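Local coordinates for putative transcriptional regulator TRANSCRIPTION REGULATOR protein (Rhizobium meliloti, PDB 5NLA) that binds the second messenger c-di-GMP by a PilZ-like mechanism and, as an AraC-like transcriptional activator, regulates extracellular polysaccharide production, at residues T114-S119 and G156-G161; G148-R153 and N196-L201; Q286-S291 and L295-R300. All blocks are in the same frame, centred on the assembly; numbering follows the deposited sequence.

Contact 1 of 3, residues T114-S119 and G156-G161; sequences TMLRSS and GYPYRG
Leu116 and Pro158 form the apolar part of this contact. Here helix 113-118 meets the loop that leads into strand 159-163. Leu116 touches with one branch above all: its methyl CD1 lies 3.5 Å from Pro158 CD. The same methyl has CB and CG of the proline ring close by, so it sits over one face of the ring.

The second kind of contact is methyl against backbone. Leu116 CD1 sits 3.4 Å from Gly156 O and equally near Pro158 N, a tertiary amide nitrogen with no hydrogen to donate. The other methyl, CD2, comes to 3.8 Å from Gly156 O. Both branches reach the loop because CG stands beside the backbone N and anti to the carbonyl carbon (chi1 -76°). Tyr157 takes little part; its CB points away, and its ring packs on Asn189, Ala247 and Met249.

Polar bonds lie within each side or run elsewhere in the chain, such as the Arg160 salt bridge to Glu137. Ser118 OG donates to Met115 O at 3.2 Å, from 43° above the carbonyl plane. Ser119 OG bonds to Arg111 NH2, and Leu116 packs on Arg111. Strand 107-111 therefore backs the helix, and Arg111 also pairs by its backbone with Tyr159.

With alanine in place of Leu116, both methyls that reach the loop would be gone, and a gap is likely to open beside Gly156 and Pro158. No hydrogen bond or charge pair links the two segments. The chemistry implies a small contact held by shape and the exclusion of water, while directional bonds of both segments are made elsewhere.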
loop_
_atom_site.group_PDB
_atom_site.type_symbol
_atom_site.label_atom_id
_atom_site.label_comp_id
_atom_site.label_asym_id
_atom_site.label_seq_id
_atom_site.Cartn_x
_atom_site.Cartn_y
_atom_site.Cartn_z
ATOM N N THR A 114 -9.398 1.429 -13.965
ATOM C CA THR A 114 -8.939 2.609 -14.705
ATOM C C THR A 114 -7.733 3.267 -14.048
ATOM O O THR A 114 -6.767 3.646 -14.718
ATOM C CB THR A 114 -10.058 3.678 -14.827
ATOM O OG1 THR A 114 -11.255 3.074 -15.320
ATOM C CG2 THR A 114 -9.648 4.806 -15.786
ATOM N N MET A 115 -7.811 3.414 -12.737
ATOM C CA MET A 115 -6.724 3.970 -11.971
ATOM C C MET A 115 -5.497 3.066 -12.086
ATOM O O MET A 115 -4.391 3.555 -12.264
ATOM C CB MET A 115 -7.145 4.165 -10.499
ATOM C CG MET A 115 -8.243 5.231 -10.288
ATOM S SD MET A 115 -8.895 5.271 -8.613
ATOM C CE MET A 115 -7.384 5.760 -7.823
ATOM N N LEU A 116 -5.715 1.753 -12.032
ATOM C CA LEU A 116 -4.638 0.743 -12.081
ATOM C C LEU A 116 -3.863 0.584 -13.414
ATOM O O LEU A 116 -2.706 0.107 -13.419
ATOM C CB LEU A 116 -5.198 -0.621 -11.664
ATOM C CG LEU A 116 -5.404 -0.747 -10.155
ATOM C CD1 LEU A 116 -6.177 -2.024 -9.824
ATOM C CD2 LEU A 116 -4.074 -0.681 -9.401
ATOM N N ARG A 117 -4.510 0.958 -14.516
ATOM C CA ARG A 117 -3.892 0.960 -15.837
ATOM C C ARG A 117 -2.661 1.861 -15.911
ATOM O O ARG A 117 -1.715 1.581 -16.643
ATOM C CB ARG A 117 -4.906 1.425 -16.902
ATOM C CG ARG A 117 -6.064 0.459 -17.133
ATOM C CD ARG A 117 -6.624 0.504 -18.548
ATOM N NE ARG A 117 -7.781 1.399 -18.714
ATOM C CZ ARG A 117 -7.746 2.702 -19.034
ATOM N NH1 ARG A 117 -6.598 3.360 -19.209
ATOM N NH2 ARG A 117 -8.888 3.364 -19.180
ATOM N N SER A 118 -2.708 2.961 -15.181
ATOM C CA SER A 118 -1.684 3.992 -15.204
ATOM C C SER A 118 -0.900 4.095 -13.894
ATOM O O SER A 118 0.186 4.664 -13.884
ATOM C CB SER A 118 -2.363 5.335 -15.488
ATOM O OG SER A 118 -3.546 5.498 -14.705
ATOM N N SER A 119 -1.427 3.559 -12.798
ATOM C CA SER A 119 -0.834 3.783 -11.481
ATOM C C SER A 119 0.476 3.018 -11.297
ATOM O O SER A 119 0.518 1.791 -11.527
ATOM C CB SER A 119 -1.788 3.375 -10.352
ATOM O OG SER A 119 -1.204 3.660 -9.097
ATOM N N GLY A 156 -2.197 -3.281 -6.181
ATOM C CA GLY A 156 -2.323 -3.667 -7.575
ATOM C C GLY A 156 -3.648 -4.291 -7.975
ATOM O O GLY A 156 -3.918 -4.424 -9.178
ATOM N N TYR A 157 -4.454 -4.719 -6.998
ATOM C CA TYR A 157 -5.816 -5.199 -7.266
ATOM C C TYR A 157 -6.814 -4.118 -6.881
ATOM O O TYR A 157 -6.635 -3.449 -5.864
ATOM C CB TYR A 157 -6.155 -6.462 -6.480
ATOM C CG TYR A 157 -5.630 -7.734 -7.061
ATOM C CD1 TYR A 157 -6.059 -8.179 -8.309
ATOM C CD2 TYR A 157 -4.728 -8.539 -6.342
ATOM C CE1 TYR A 157 -5.578 -9.366 -8.845
ATOM C CE2 TYR A 157 -4.253 -9.737 -6.865
ATOM C CZ TYR A 157 -4.680 -10.149 -8.119
ATOM O OH TYR A 157 -4.213 -11.340 -8.643
ATOM N N PRO A 158 -7.883 -3.967 -7.679
ATOM C CA PRO A 158 -8.907 -2.988 -7.340
ATOM C C PRO A 158 -9.718 -3.376 -6.115
ATOM O O PRO A 158 -9.793 -4.553 -5.756
ATOM C CB PRO A 158 -9.794 -2.938 -8.583
ATOM C CG PRO A 158 -9.563 -4.223 -9.291
ATOM C CD PRO A 158 -8.199 -4.712 -8.916
ATOM N N TYR A 159 -10.276 -2.355 -5.467
ATOM C CA TYR A 159 -11.197 -2.526 -4.357
ATOM C C TYR A 159 -12.116 -1.305 -4.170
ATOM O O TYR A 159 -11.744 -0.171 -4.477
ATOM C CB TYR A 159 -10.429 -2.836 -3.077
ATOM C CG TYR A 159 -9.470 -1.760 -2.602
ATOM C CD1 TYR A 159 -9.872 -0.772 -1.690
ATOM C CD2 TYR A 159 -8.163 -1.754 -3.012
ATOM C CE1 TYR A 159 -8.990 0.197 -1.230
ATOM C CE2 TYR A 159 -7.269 -0.790 -2.563
ATOM C CZ TYR A 159 -7.682 0.186 -1.675
ATOM O OH TYR A 159 -6.765 1.124 -1.255
ATOM N N ARG A 160 -13.328 -1.588 -3.700
ATOM C CA ARG A 160 -14.359 -0.606 -3.335
ATOM C C ARG A 160 -14.605 -0.789 -1.842
ATOM O O ARG A 160 -14.603 -1.916 -1.340
ATOM C CB ARG A 160 -15.692 -0.900 -4.070
ATOM C CG ARG A 160 -15.820 -0.317 -5.463
ATOM C CD ARG A 160 -16.532 -1.224 -6.476
ATOM N NE ARG A 160 -15.981 -2.595 -6.547
ATOM C CZ ARG A 160 -14.767 -2.955 -7.010
ATOM N NH1 ARG A 160 -13.885 -2.063 -7.489
ATOM N NH2 ARG A 160 -14.429 -4.249 -6.989
ATOM N N GLY A 161 -14.855 0.296 -1.129
ATOM C CA GLY A 161 -15.386 0.158 0.220
ATOM C C GLY A 161 -15.864 1.418 0.893
ATOM O O GLY A 161 -15.936 2.486 0.293
#

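Contact 2 of 3, residues G148-R153 and N196-L201; sequences GEFFFR and NLADLL
Phe150 receives Leu201 over one face of its ring. Leu201 CD2 is 3.6 Å from the ring centroid and 18° off the ring normal, which makes a CH-pi contact. The methyl is displaced toward the rim, on the side of the ring's far end. Leu201 CG follows it in, 3.5 Å from Phe150 CZ. The leucine gets there by holding CG anti to the backbone N (chi1 179°), which carries the branch out from the helix to the ring.

Ala198, one turn earlier in the helix, meets the same ring differently. Its carbonyl oxygen lies at the ring edge, near the ring plane, and Ala198 O is 3.2 Å from Phe150 CE1. Its methyl lies 4.0 Å away, from Ala198 CB to Phe150 CD1. Helix 196-211 thus offers the ring a methyl over the face and a backbone oxygen at the rim.

The next shell fixes both partners. Phe150 pairs by its backbone with Leu193 on edge strand 191-193, and its side chain packs on Val126 and Leu128 of strand 124-129. Leu193 also touches Ala198, so it joins strand and helix. Leu201 also packs on Met230 and Cys234 of helix 220-234.

This is a helix packed onto an antiparallel sheet through an aromatic side chain near the sheet's edge. Two sheets with flanking helices are consistent with the cupin-like regulatory domain of AraC-type proteins.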
loop_
_atom_site.group_PDB
_atom_site.type_symbol
_atom_site.label_atom_id
_atom_site.label_comp_id
_atom_site.label_asym_id
_atom_site.label_seq_id
_atom_site.Cartn_x
_atom_site.Cartn_y
_atom_site.Cartn_z
ATOM N N GLY A 148 -8.742 -2.995 16.431
ATOM C CA GLY A 148 -7.751 -3.988 16.823
ATOM C C GLY A 148 -7.514 -5.070 15.801
ATOM O O GLY A 148 -6.890 -6.070 16.123
ATOM N N GLU A 149 -7.993 -4.876 14.571
ATOM C CA GLU A 149 -7.775 -5.824 13.476
ATOM C C GLU A 149 -7.060 -5.150 12.323
ATOM O O GLU A 149 -7.148 -3.925 12.161
ATOM C CB GLU A 149 -9.101 -6.346 12.941
ATOM C CG GLU A 149 -10.040 -6.916 13.977
ATOM C CD GLU A 149 -11.179 -7.663 13.323
ATOM O OE1 GLU A 149 -11.989 -7.014 12.621
ATOM O OE2 GLU A 149 -11.242 -8.901 13.491
ATOM N N PHE A 150 -6.388 -5.970 11.511
ATOM C CA PHE A 150 -5.733 -5.517 10.282
ATOM C C PHE A 150 -6.505 -5.924 9.045
ATOM O O PHE A 150 -7.050 -7.028 8.995
ATOM C CB PHE A 150 -4.357 -6.158 10.119
ATOM C CG PHE A 150 -3.375 -5.796 11.175
ATOM C CD1 PHE A 150 -3.336 -6.497 12.366
ATOM C CD2 PHE A 150 -2.451 -4.775 10.959
ATOM C CE1 PHE A 150 -2.407 -6.171 13.342
ATOM C CE2 PHE A 150 -1.516 -4.448 11.928
ATOM C CZ PHE A 150 -1.498 -5.140 13.129
ATOM N N PHE A 151 -6.503 -5.060 8.033
ATOM C CA PHE A 151 -6.752 -5.508 6.657
ATOM C C PHE A 151 -5.397 -5.770 6.008
ATOM O O PHE A 151 -4.401 -5.119 6.345
ATOM C CB PHE A 151 -7.598 -4.509 5.828
ATOM C CG PHE A 151 -6.884 -3.229 5.449
ATOM C CD1 PHE A 151 -6.004 -3.182 4.369
ATOM C CD2 PHE A 151 -7.116 -2.051 6.156
ATOM C CE1 PHE A 151 -5.353 -1.996 4.029
ATOM C CE2 PHE A 151 -6.476 -0.863 5.814
ATOM C CZ PHE A 151 -5.593 -0.838 4.750
ATOM N N PHE A 152 -5.371 -6.732 5.093
ATOM C CA PHE A 152 -4.270 -6.877 4.148
ATOM C C PHE A 152 -4.803 -6.777 2.713
ATOM O O PHE A 152 -5.818 -7.389 2.380
ATOM C CB PHE A 152 -3.529 -8.197 4.359
ATOM C CG PHE A 152 -2.682 -8.597 3.188
ATOM C CD1 PHE A 152 -1.464 -7.970 2.944
ATOM C CD2 PHE A 152 -3.124 -9.569 2.297
ATOM C CE1 PHE A 152 -0.696 -8.329 1.850
ATOM C CE2 PHE A 152 -2.361 -9.926 1.203
ATOM C CZ PHE A 152 -1.148 -9.306 0.980
ATOM N N ARG A 153 -4.076 -6.032 1.878
ATOM C CA ARG A 153 -4.453 -5.761 0.489
ATOM C C ARG A 153 -3.232 -5.367 -0.346
ATOM O O ARG A 153 -2.404 -4.565 0.107
ATOM C CB ARG A 153 -5.449 -4.585 0.427
ATOM C CG ARG A 153 -6.914 -4.973 0.422
ATOM C CD ARG A 153 -7.773 -3.833 -0.095
ATOM N NE ARG A 153 -7.660 -2.645 0.739
ATOM C CZ ARG A 153 -8.270 -2.445 1.922
ATOM N NH1 ARG A 153 -9.059 -3.371 2.498
ATOM N NH2 ARG A 153 -8.064 -1.291 2.550
ATOM N N ASN A 196 -3.967 -14.025 18.009
ATOM C CA ASN A 196 -2.746 -13.681 18.750
ATOM C C ASN A 196 -1.699 -13.177 17.753
ATOM O O ASN A 196 -1.041 -12.168 17.996
ATOM C CB ASN A 196 -2.228 -14.838 19.649
ATOM C CG ASN A 196 -1.776 -16.066 18.865
ATOM O OD1 ASN A 196 -2.100 -16.225 17.684
ATOM N ND2 ASN A 196 -1.025 -16.947 19.526
ATOM N N LEU A 197 -1.616 -13.847 16.605
ATOM C CA LEU A 197 -0.670 -13.503 15.542
ATOM C C LEU A 197 -0.852 -12.060 15.006
ATOM O O LEU A 197 0.123 -11.396 14.660
ATOM C CB LEU A 197 -0.783 -14.550 14.428
ATOM C CG LEU A 197 0.218 -14.631 13.272
ATOM C CD1 LEU A 197 1.594 -14.047 13.576
ATOM C CD2 LEU A 197 0.336 -16.089 12.823
ATOM N N ALA A 198 -2.092 -11.578 14.974
ATOM C CA ALA A 198 -2.372 -10.163 14.715
ATOM C C ALA A 198 -2.192 -9.274 15.960
ATOM O O ALA A 198 -1.764 -8.121 15.835
ATOM C CB ALA A 198 -3.779 -10.006 14.167
ATOM N N ASP A 199 -2.550 -9.786 17.147
ATOM C CA ASP A 199 -2.262 -9.089 18.411
ATOM C C ASP A 199 -0.761 -8.831 18.552
ATOM O O ASP A 199 -0.359 -7.750 18.974
ATOM C CB ASP A 199 -2.764 -9.876 19.641
ATOM C CG ASP A 199 -4.218 -9.548 20.039
ATOM O OD1 ASP A 199 -4.835 -8.621 19.480
ATOM O OD2 ASP A 199 -4.752 -10.223 20.942
ATOM N N LEU A 200 0.046 -9.826 18.186
ATOM C CA LEU A 200 1.510 -9.732 18.198
ATOM C C LEU A 200 1.997 -8.586 17.336
ATOM O O LEU A 200 2.776 -7.746 17.793
ATOM C CB LEU A 200 2.132 -11.038 17.678
ATOM C CG LEU A 200 3.654 -11.104 17.497
ATOM C CD1 LEU A 200 4.341 -10.991 18.849
ATOM C CD2 LEU A 200 4.061 -12.386 16.784
ATOM N N LEU A 201 1.537 -8.580 16.084
ATOM C CA LEU A 201 1.873 -7.532 15.126
ATOM C C LEU A 201 1.392 -6.168 15.611
ATOM O O LEU A 201 2.103 -5.170 15.458
ATOM C CB LEU A 201 1.280 -7.851 13.754
ATOM C CG LEU A 201 1.496 -6.864 12.595
ATOM C CD1 LEU A 201 2.957 -6.769 12.166
ATOM C CD2 LEU A 201 0.630 -7.283 11.421
#

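Contact 3 of 3, residues Q286-S291 and L295-R300; sequences QLFEPS and LNYIRR
Tyr297 leans out from helix 294-306 toward Phe288, and its contacts can be followed atom by atom. CB comes first, with Tyr297 CB 4.1 Å from Phe288 CD2. CG is anti to the backbone N (chi1 -177°), which turns the ring toward helix 281-288. At the ring, Tyr297 CG is 4.0 Å from Phe288 CE2. The next atom on one side is nearer still: Tyr297 CD2 lies 3.8 Å from Phe288 CE2. On the other side CD1 turns to the loop, and Tyr297 CD1 is 4.1 Å from Ser291 OG. That hydroxyl meets the ring obliquely and makes a loose van der Waals contact. Toward the tip the contact with Phe288 falls away. The tyrosine ring also meets His256 of helix 251-261, the two planes at about 25°.

The pair of aromatic rings is edge-to-face. Phe288 presents its edge, led by CE2, to a face of Tyr297. The centroids are 5.5 Å apart and the planes are turned by 65°. CE2 is displaced toward the rim of the tyrosine ring, over its CG-CD2 side. Phe288 is buried, and it also packs on Met252 and Ile259, so helix 251-261 supports both aromatic residues.

The polar groups near the contact pack but form no bond across it. Asn296 OD1 is 3.6 Å from Ser291 O; these are two acceptor oxygens.

The contact closes the turn between two successive helices in the helix-turn-helix region. The order of helices 270-275, 281-288 and 294-306 is consistent with the first helix-turn-helix of AraC-type domains, followed by the long linking helix. Helix 281-288 would then be the probable DNA-recognition helix.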
loop_
_atom_site.group_PDB
_atom_site.type_symbol
_atom_site.label_atom_id
_atom_site.label_comp_id
_atom_site.label_asym_id
_atom_site.label_seq_id
_atom_site.Cartn_x
_atom_site.Cartn_y
_atom_site.Cartn_z
ATOM N N GLN A 286 6.632 5.085 -18.685
ATOM C CA GLN A 286 5.789 5.865 -17.768
ATOM C C GLN A 286 5.729 5.282 -16.375
ATOM O O GLN A 286 5.912 6.012 -15.395
ATOM C CB GLN A 286 4.356 5.984 -18.267
ATOM C CG GLN A 286 4.175 7.023 -19.334
ATOM C CD GLN A 286 2.742 7.110 -19.762
ATOM O OE1 GLN A 286 2.396 6.716 -20.871
ATOM N NE2 GLN A 286 1.891 7.604 -18.876
ATOM N N LEU A 287 5.455 3.982 -16.288
ATOM C CA LEU A 287 5.359 3.317 -14.989
ATOM C C LEU A 287 6.647 3.434 -14.196
ATOM O O LEU A 287 6.590 3.564 -12.970
ATOM C CB LEU A 287 4.974 1.846 -15.137
ATOM C CG LEU A 287 3.549 1.615 -15.647
ATOM C CD1 LEU A 287 3.334 0.189 -16.126
ATOM C CD2 LEU A 287 2.519 1.974 -14.586
ATOM N N PHE A 288 7.791 3.427 -14.890
ATOM C CA PHE A 288 9.097 3.419 -14.244
ATOM C C PHE A 288 9.832 4.764 -14.209
ATOM O O PHE A 288 10.976 4.815 -13.752
ATOM C CB PHE A 288 9.960 2.311 -14.865
ATOM C CG PHE A 288 9.530 0.934 -14.456
ATOM C CD1 PHE A 288 8.454 0.312 -15.073
ATOM C CD2 PHE A 288 10.165 0.278 -13.407
ATOM C CE1 PHE A 288 8.034 -0.948 -14.675
ATOM C CE2 PHE A 288 9.749 -0.981 -12.997
ATOM C CZ PHE A 288 8.683 -1.596 -13.634
ATOM N N GLU A 289 9.183 5.849 -14.636
ATOM C CA GLU A 289 9.808 7.191 -14.611
ATOM C C GLU A 289 9.970 7.772 -13.185
ATOM O O GLU A 289 10.909 8.525 -12.934
ATOM C CB GLU A 289 9.069 8.170 -15.557
ATOM C CG GLU A 289 9.590 9.612 -15.621
ATOM C CD GLU A 289 11.030 9.743 -16.113
ATOM O OE1 GLU A 289 11.963 9.237 -15.446
ATOM O OE2 GLU A 289 11.246 10.386 -17.168
ATOM N N PRO A 290 9.061 7.440 -12.253
ATOM C CA PRO A 290 9.299 7.760 -10.844
ATOM C C PRO A 290 10.557 7.153 -10.212
ATOM O O PRO A 290 11.170 7.798 -9.364
ATOM C CB PRO A 290 8.056 7.200 -10.161
ATOM C CG PRO A 290 6.984 7.429 -11.171
ATOM C CD PRO A 290 7.644 7.105 -12.484
ATOM N N SER A 291 10.934 5.940 -10.613
ATOM C CA SER A 291 12.101 5.251 -10.047
ATOM C C SER A 291 13.273 5.128 -11.036
ATOM O O SER A 291 13.956 4.102 -11.080
ATOM C CB SER A 291 11.677 3.867 -9.542
ATOM O OG SER A 291 11.362 2.994 -10.615
ATOM N N LEU A 295 15.420 0.027 -16.804
ATOM C CA LEU A 295 16.789 -0.471 -16.807
ATOM C C LEU A 295 17.448 -0.119 -15.483
ATOM O O LEU A 295 18.051 -0.977 -14.852
ATOM C CB LEU A 295 17.597 0.092 -17.983
ATOM C CG LEU A 295 17.213 -0.376 -19.394
ATOM C CD1 LEU A 295 18.056 0.345 -20.435
ATOM C CD2 LEU A 295 17.359 -1.884 -19.549
ATOM N N ASN A 296 17.306 1.129 -15.052
ATOM C CA ASN A 296 17.843 1.558 -13.763
ATOM C C ASN A 296 17.341 0.660 -12.626
ATOM O O ASN A 296 18.097 0.286 -11.732
ATOM C CB ASN A 296 17.452 3.012 -13.499
ATOM C CG ASN A 296 18.154 3.598 -12.289
ATOM O OD1 ASN A 296 17.509 3.955 -11.287
ATOM N ND2 ASN A 296 19.486 3.703 -12.369
ATOM N N TYR A 297 16.061 0.311 -12.689
ATOM C CA TYR A 297 15.416 -0.536 -11.693
ATOM C C TYR A 297 15.942 -1.972 -11.689
ATOM O O TYR A 297 16.172 -2.541 -10.622
ATOM C CB TYR A 297 13.908 -0.546 -11.939
ATOM C CG TYR A 297 13.119 -1.339 -10.925
ATOM C CD1 TYR A 297 12.770 -0.784 -9.688
ATOM C CD2 TYR A 297 12.704 -2.643 -11.204
ATOM C CE1 TYR A 297 12.035 -1.511 -8.758
ATOM C CE2 TYR A 297 11.972 -3.378 -10.281
ATOM C CZ TYR A 297 11.641 -2.809 -9.061
ATOM O OH TYR A 297 10.923 -3.545 -8.155
ATOM N N ILE A 298 16.092 -2.561 -12.874
ATOM C CA ILE A 298 16.600 -3.934 -12.997
ATOM C C ILE A 298 18.050 -4.026 -12.495
ATOM O O ILE A 298 18.417 -5.000 -11.829
ATOM C CB ILE A 298 16.467 -4.475 -14.451
ATOM C CG1 ILE A 298 14.987 -4.705 -14.789
ATOM C CG2 ILE A 298 17.250 -5.778 -14.645
ATOM C CD1 ILE A 298 14.697 -4.880 -16.267
ATOM N N ARG A 299 18.857 -3.014 -12.812
ATOM C CA ARG A 299 20.234 -2.927 -12.320
ATOM C C ARG A 299 20.278 -2.832 -10.792
ATOM O O ARG A 299 21.036 -3.560 -10.160
ATOM C CB ARG A 299 20.996 -1.760 -12.982
ATOM C CG ARG A 299 21.739 -2.129 -14.269
ATOM C CD ARG A 299 20.872 -2.810 -15.332
ATOM N NE ARG A 299 21.678 -3.336 -16.447
ATOM C CZ ARG A 299 21.885 -2.741 -17.630
ATOM N NH1 ARG A 299 21.351 -1.553 -17.931
ATOM N NH2 ARG A 299 22.646 -3.352 -18.543
ATOM N N ARG A 300 19.452 -1.967 -10.206
ATOM C CA ARG A 300 19.347 -1.876 -8.741
ATOM C C ARG A 300 18.883 -3.189 -8.114
ATOM O O ARG A 300 19.387 -3.583 -7.067
ATOM C CB ARG A 300 18.399 -0.749 -8.311
ATOM C CG ARG A 300 18.288 -0.586 -6.796
ATOM C CD ARG A 300 18.007 0.854 -6.384
ATOM N NE ARG A 300 17.992 1.021 -4.925
ATOM C CZ ARG A 300 19.048 1.278 -4.142
ATOM N NH1 ARG A 300 20.285 1.416 -4.633
ATOM N NH2 ARG A 300 18.862 1.406 -2.830
#

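In the fold
Contacts 1 and 2 are interleaved along the chain: 114-119, 148-153, 156-161, then 196-201. Contact 3 follows in the helix-turn-helix region. Strands 150-154 and 159-163 are consecutive but lie in different sheets, and Tyr159 of contact 1 meets Arg153 of contact 2 in a cation-pi pair. The centres of contacts 1 and 2 are about 24 Å apart, those of 1 and 3 about 21 Å. Leu287 of contact 3 packs on the backbone oxygens of Ser118 and Ser119. Contacts 2 and 3 lie on opposite sides of the chain's centre, their own centres about 32 Å apart. Contact 1 thus touches both, where the sheet-containing part meets the probable DNA-binding part.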